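Local coordinates for monovalent Na+/H+ antiporter subunit A (Dietzia sp. DQ12-45-1b, PDB 7D3U), which probably works in a multisubunit membrane complex that exchanges sodium ions for protons across the cell membrane, at residues I307-P312 and M391-G396; K384-K389 and E490-D495. One frame throughout, in Å; residues are numbered along the deposited sequence.

Contact 1 (I307-P312 and M391-G396); sequences IGVGTP and MLDAPG. With LMT (dodecyl-beta-D-maltoside), chain V.
Val309 sets its CG1 methyl anti to the backbone N (chi1 163°) and its CG2 anti to the carbonyl carbon, which lays CG1 near Asp393 and CG2 against Met391 and Ala394. The 307-312 segment is the turn of a helical hairpin in the antiporter fold: helix 288-308 ends, Gly310 takes up positive phi, and Thr311 is the N-cap residue of helix 312-341. Glycine takes this positive phi more readily than residues with a side chain. Facing this turn, Met391 to Ala394 form a type I beta turn closed by Ala394 N to Met391 O, at 3.2 Å. CG2 of Val309 lies 4.0 Å from CG of Met391, the two side chains crossing at about a right angle, and also 4.0 Å from CB of Ala394, where a small methyl lets the backbones come near. Leu404 of helix 402-423 touches all three residues. At the more exposed end, Asp393 has CG between its own N and carbonyl carbon (chi1 50°), which brings the carboxylate near the hairpin; OD1 stands 3.6 Å from OG1 of Thr311, a polar approach without a hydrogen bond. Pro395 suits its place, having no backbone N-H to satisfy and a compact ring. Beyond it a dodecyl-maltoside chain brings C3 to 3.9 Å from Gly396 N, while on the hairpin side CD of Pro395 rests 3.3 Å from Val309 O.

Contact 2 (K384-K389 and E490-D495); sequences KEWMFK and EGYEAD
Lys389 NZ donates to Tyr492 OH at 2.8 Å, joining two side chains that come from opposite directions. The lysine starts with CG anti to the backbone N, runs extended through its middle torsions and bends at the last (chi4 55°), which turns the ammonium group to the phenol. A long side chain suits this place, since it must span from the helix to the chain at 490-495, and its methylenes can lie on an aromatic surface along the way: CE sits 3.9 Å above the indole plane of Trp386, toward the rim. Tyrosine answers with both a ring for packing and a hydroxyl to take the bond. The second bond runs from Trp386 NE1 to the backbone O of Asp495, 2.9 Å long with an N-H...O angle of 157°. The oxygen lies almost in the indole plane, whereas the N-H approaches from well above the carbonyl plane. Trp386 belongs to helix 379-391, which with 362-373 is consistent with the broken transmembrane helix known from the antiporter-like subunits of complex I; the acceptor lies in the loop leading to helix 504-520. Tryptophan suits its place by pairing one N-H donor with a broad ring for Lys389 CE and Tyr492 to pack against. Trp386 and Tyr492 meet rim to rim, with planes nearly perpendicular at 87° and CH2 of Trp386 3.5 Å from CE2 of Tyr492. With an alanine here in place of the indole, Asp495 O is likely to lose its donor, and a gap would probably open beside Tyr492 and under Lys389 CE. Phe496 packs edge-to-face with the indole, and Lys389 also touches Glu505 of helix 504-520. Ala494 brings its CB 4.3 Å from CZ2 of Trp386.

How the contacts relate
Contacts 1 and 2 have their centres about 11 Å apart, on the same side of the chain's centre, and both draw on helix 379-391: residues 384-389 lie within it, while 391-396 carry its last residue and the loop that follows. Along the chain the segments alternate, 307-312, 384-389, 391-396, 490-495, so the two links interlock. They touch directly as well, since Pro312, at the start of helix 312-341, packs on Glu490, Gly491 and Tyr492. The end of helix 379-391 is thus joined to the hairpin between helices 288-308 and 312-341 and to the loop before helix 504-520, tying together parts distant in sequence.

Contact 1 (I307-P312 and M391-G396)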
loop_
_atom_site.group_PDB
_atom_site.type_symbol
_atom_site.label_atom_id
_atom_site.label_comp_id
_atom_site.label_asym_id
_atom_site.label_seq_id
_atom_site.Cartn_x
_atom_site.Cartn_y
_atom_site.Cartn_z
ATOM N N ILE B 307 29.577 -16.084 -39.677
ATOM C CA ILE B 307 28.130 -16.047 -39.849
ATOM C C ILE B 307 27.699 -14.698 -40.405
ATOM O O ILE B 307 26.905 -14.620 -41.348
ATOM C CB ILE B 307 27.423 -16.357 -38.519
ATOM C CG1 ILE B 307 27.392 -17.860 -38.273
ATOM C CG2 ILE B 307 26.012 -15.805 -38.522
ATOM C CD1 ILE B 307 26.915 -18.232 -36.900
ATOM N N GLY B 308 28.227 -13.615 -39.833
ATOM C CA GLY B 308 27.930 -12.284 -40.321
ATOM C C GLY B 308 28.376 -12.040 -41.742
ATOM O O GLY B 308 27.901 -11.091 -42.374
ATOM N N VAL B 309 29.298 -12.859 -42.256
ATOM C CA VAL B 309 29.586 -12.818 -43.690
ATOM C C VAL B 309 28.296 -12.986 -44.486
ATOM O O VAL B 309 28.054 -12.276 -45.470
ATOM C CB VAL B 309 30.630 -13.886 -44.062
ATOM C CG1 VAL B 309 30.630 -14.133 -45.557
ATOM C CG2 VAL B 309 32.005 -13.456 -43.595
ATOM N N GLY B 310 27.443 -13.915 -44.061
ATOM C CA GLY B 310 26.089 -14.023 -44.574
ATOM C C GLY B 310 25.957 -14.421 -46.028
ATOM O O GLY B 310 25.231 -13.775 -46.788
ATOM N N THR B 311 26.650 -15.477 -46.429
ATOM C CA THR B 311 26.544 -16.047 -47.762
ATOM C C THR B 311 26.422 -17.555 -47.624
ATOM O O THR B 311 26.828 -18.122 -46.604
ATOM C CB THR B 311 27.753 -15.686 -48.638
ATOM O OG1 THR B 311 28.941 -16.264 -48.083
ATOM C CG2 THR B 311 27.922 -14.180 -48.740
ATOM N N PRO B 312 25.841 -18.232 -48.620
ATOM C CA PRO B 312 25.729 -19.698 -48.537
ATOM C C PRO B 312 27.049 -20.401 -48.290
ATOM O O PRO B 312 27.075 -21.428 -47.602
ATOM C CB PRO B 312 25.137 -20.073 -49.900
ATOM C CG PRO B 312 24.362 -18.878 -50.300
ATOM C CD PRO B 312 25.138 -17.695 -49.797
ATOM N N MET B 391 35.198 -16.002 -45.605
ATOM C CA MET B 391 35.433 -14.607 -45.254
ATOM C C MET B 391 36.033 -13.800 -46.399
ATOM O O MET B 391 35.970 -12.568 -46.370
ATOM C CB MET B 391 36.348 -14.521 -44.033
ATOM C CG MET B 391 35.656 -14.832 -42.722
ATOM S SD MET B 391 36.803 -14.869 -41.336
ATOM C CE MET B 391 35.678 -15.160 -39.978
ATOM N N LEU B 392 36.616 -14.460 -47.401
ATOM C CA LEU B 392 37.265 -13.735 -48.485
ATOM C C LEU B 392 36.276 -12.977 -49.360
ATOM O O LEU B 392 36.682 -12.046 -50.064
ATOM C CB LEU B 392 38.082 -14.694 -49.347
ATOM C CG LEU B 392 39.465 -15.059 -48.811
ATOM C CD1 LEU B 392 40.347 -15.540 -49.943
ATOM C CD2 LEU B 392 40.102 -13.878 -48.099
ATOM N N ASP B 393 35.000 -13.348 -49.341
ATOM C CA ASP B 393 33.966 -12.659 -50.101
ATOM C C ASP B 393 32.960 -12.000 -49.167
ATOM O O ASP B 393 31.756 -11.982 -49.428
ATOM C CB ASP B 393 33.270 -13.610 -51.073
ATOM C CG ASP B 393 32.809 -14.893 -50.410
ATOM O OD1 ASP B 393 31.994 -14.823 -49.466
ATOM O OD2 ASP B 393 33.256 -15.977 -50.839
ATOM N N ALA B 394 33.454 -11.449 -48.061
ATOM C CA ALA B 394 32.592 -10.772 -47.109
ATOM C C ALA B 394 31.986 -9.520 -47.742
ATOM O O ALA B 394 32.558 -8.945 -48.673
ATOM C CB ALA B 394 33.377 -10.394 -45.856
ATOM N N PRO B 395 30.826 -9.076 -47.259
ATOM C CA PRO B 395 30.221 -7.856 -47.810
ATOM C C PRO B 395 30.996 -6.604 -47.435
ATOM O O PRO B 395 32.015 -6.677 -46.741
ATOM C CB PRO B 395 28.819 -7.853 -47.191
ATOM C CG PRO B 395 28.967 -8.640 -45.941
ATOM C CD PRO B 395 29.950 -9.720 -46.268
ATOM N N GLY B 396 30.516 -5.450 -47.884
ATOM C CA GLY B 396 31.166 -4.190 -47.603
ATOM C C GLY B 396 32.041 -3.650 -48.709
ATOM O O GLY B 396 32.793 -2.700 -48.468
HETATM C C1 LMT V . 26.937 -4.063 -49.913
HETATM C C2 LMT V . 26.570 -4.274 -48.476
HETATM C C3 LMT V . 27.258 -3.398 -47.482
HETATM C C4 LMT V . 27.188 -4.088 -46.146
HETATM C C5 LMT V . 28.072 -3.399 -45.163
HETATM C C6 LMT V . 28.786 -4.366 -44.280
HETATM C C7 LMT V . 29.993 -3.708 -43.683
HETATM C C8 LMT V . 30.890 -4.759 -43.126
HETATM C C9 LMT V . 32.329 -4.363 -43.059
HETATM C C10 LMT V . 33.116 -5.592 -42.705
HETATM C C11 LMT V . 34.583 -5.308 -42.654
HETATM C C12 LMT V . 35.119 -5.390 -41.264
#

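Contact 2 (K384-K389 and E490-D495)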
loop_
_atom_site.group_PDB
_atom_site.type_symbol
_atom_site.label_atom_id
_atom_site.label_comp_id
_atom_site.label_asym_id
_atom_site.label_seq_id
_atom_site.Cartn_x
_atom_site.Cartn_y
_atom_site.Cartn_z
ATOM N N LYS B 384 38.726 -24.486 -40.637
ATOM C CA LYS B 384 39.338 -23.162 -40.634
ATOM C C LYS B 384 39.582 -22.663 -42.052
ATOM O O LYS B 384 39.383 -21.478 -42.342
ATOM C CB LYS B 384 40.642 -23.184 -39.839
ATOM C CG LYS B 384 40.455 -22.997 -38.344
ATOM C CD LYS B 384 40.891 -21.613 -37.904
ATOM C CE LYS B 384 41.004 -21.530 -36.392
ATOM N NZ LYS B 384 39.705 -21.805 -35.721
ATOM N N GLU B 385 40.004 -23.548 -42.957
ATOM C CA GLU B 385 40.190 -23.119 -44.336
ATOM C C GLU B 385 38.855 -22.847 -45.013
ATOM O O GLU B 385 38.775 -21.980 -45.887
ATOM C CB GLU B 385 41.007 -24.150 -45.117
ATOM C CG GLU B 385 40.274 -25.424 -45.478
ATOM C CD GLU B 385 41.010 -26.235 -46.528
ATOM O OE1 GLU B 385 40.508 -27.311 -46.914
ATOM O OE2 GLU B 385 42.093 -25.796 -46.968
ATOM N N TRP B 386 37.791 -23.540 -44.601
ATOM C CA TRP B 386 36.461 -23.192 -45.085
ATOM C C TRP B 386 36.040 -21.817 -44.588
ATOM O O TRP B 386 35.462 -21.026 -45.342
ATOM C CB TRP B 386 35.452 -24.252 -44.650
ATOM C CG TRP B 386 35.015 -25.134 -45.763
ATOM C CD1 TRP B 386 35.564 -26.325 -46.126
ATOM C CD2 TRP B 386 33.936 -24.894 -46.668
ATOM N NE1 TRP B 386 34.892 -26.845 -47.204
ATOM C CE2 TRP B 386 33.886 -25.984 -47.555
ATOM C CE3 TRP B 386 33.007 -23.863 -46.814
ATOM C CZ2 TRP B 386 32.944 -26.072 -48.574
ATOM C CZ3 TRP B 386 32.073 -23.952 -47.825
ATOM C CH2 TRP B 386 32.047 -25.049 -48.692
ATOM N N MET B 387 36.323 -21.515 -43.321
ATOM C CA MET B 387 36.025 -20.189 -42.790
ATOM C C MET B 387 36.792 -19.110 -43.541
ATOM O O MET B 387 36.251 -18.037 -43.828
ATOM C CB MET B 387 36.359 -20.139 -41.302
ATOM C CG MET B 387 36.073 -18.809 -40.651
ATOM S SD MET B 387 35.985 -18.977 -38.864
ATOM C CE MET B 387 35.021 -20.477 -38.739
ATOM N N PHE B 388 38.057 -19.376 -43.865
ATOM C CA PHE B 388 38.846 -18.406 -44.617
ATOM C C PHE B 388 38.308 -18.234 -46.031
ATOM O O PHE B 388 38.226 -17.108 -46.535
ATOM C CB PHE B 388 40.311 -18.832 -44.645
ATOM C CG PHE B 388 40.981 -18.775 -43.307
ATOM C CD1 PHE B 388 40.645 -17.794 -42.393
ATOM C CD2 PHE B 388 41.949 -19.701 -42.963
ATOM C CE1 PHE B 388 41.259 -17.738 -41.162
ATOM C CE2 PHE B 388 42.567 -19.649 -41.732
ATOM C CZ PHE B 388 42.221 -18.666 -40.831
ATOM N N LYS B 389 37.946 -19.337 -46.690
ATOM C CA LYS B 389 37.331 -19.254 -48.010
ATOM C C LYS B 389 36.030 -18.466 -47.969
ATOM O O LYS B 389 35.702 -17.753 -48.924
ATOM C CB LYS B 389 37.095 -20.666 -48.551
ATOM C CG LYS B 389 35.912 -20.825 -49.486
ATOM C CD LYS B 389 35.779 -22.272 -49.930
ATOM C CE LYS B 389 34.445 -22.531 -50.602
ATOM N NZ LYS B 389 34.211 -21.603 -51.739
ATOM N N GLU B 490 19.523 -19.785 -49.866
ATOM C CA GLU B 490 20.197 -20.573 -50.885
ATOM C C GLU B 490 20.996 -21.710 -50.251
ATOM O O GLU B 490 21.130 -21.815 -49.030
ATOM C CB GLU B 490 21.114 -19.687 -51.726
ATOM C CG GLU B 490 20.619 -18.260 -51.886
ATOM C CD GLU B 490 21.721 -17.304 -52.304
ATOM O OE1 GLU B 490 22.540 -17.678 -53.170
ATOM O OE2 GLU B 490 21.769 -16.179 -51.765
ATOM N N GLY B 491 21.534 -22.575 -51.115
ATOM C CA GLY B 491 22.352 -23.688 -50.693
ATOM C C GLY B 491 23.705 -23.664 -51.387
ATOM O O GLY B 491 23.904 -22.983 -52.399
ATOM N N TYR B 492 24.641 -24.426 -50.826
ATOM C CA TYR B 492 26.010 -24.449 -51.323
ATOM C C TYR B 492 26.517 -25.881 -51.359
ATOM O O TYR B 492 26.423 -26.600 -50.361
ATOM C CB TYR B 492 26.926 -23.587 -50.449
ATOM C CG TYR B 492 28.217 -23.193 -51.122
ATOM C CD1 TYR B 492 28.260 -22.133 -52.015
ATOM C CD2 TYR B 492 29.394 -23.879 -50.862
ATOM C CE1 TYR B 492 29.439 -21.766 -52.632
ATOM C CE2 TYR B 492 30.579 -23.520 -51.476
ATOM C CZ TYR B 492 30.595 -22.463 -52.358
ATOM O OH TYR B 492 31.771 -22.100 -52.973
ATOM N N GLU B 493 27.050 -26.288 -52.510
ATOM C CA GLU B 493 27.651 -27.608 -52.647
ATOM C C GLU B 493 28.916 -27.683 -51.801
ATOM O O GLU B 493 29.936 -27.075 -52.142
ATOM C CB GLU B 493 27.956 -27.905 -54.117
ATOM C CG GLU B 493 28.523 -29.292 -54.386
ATOM C CD GLU B 493 28.763 -29.558 -55.857
ATOM O OE1 GLU B 493 28.524 -28.647 -56.674
ATOM O OE2 GLU B 493 29.194 -30.681 -56.196
ATOM N N ALA B 494 28.860 -28.425 -50.701
ATOM C CA ALA B 494 29.937 -28.462 -49.725
ATOM C C ALA B 494 30.785 -29.715 -49.887
ATOM O O ALA B 494 30.287 -30.784 -50.249
ATOM C CB ALA B 494 29.376 -28.403 -48.305
ATOM N N ASP B 495 32.078 -29.573 -49.603
ATOM C CA ASP B 495 32.991 -30.711 -49.605
ATOM C C ASP B 495 34.123 -30.429 -48.629
ATOM O O ASP B 495 34.745 -29.364 -48.686
ATOM C CB ASP B 495 33.539 -30.987 -51.009
ATOM C CG ASP B 495 34.240 -29.788 -51.609
ATOM O OD1 ASP B 495 33.781 -28.652 -51.372
ATOM O OD2 ASP B 495 35.247 -29.982 -52.319
#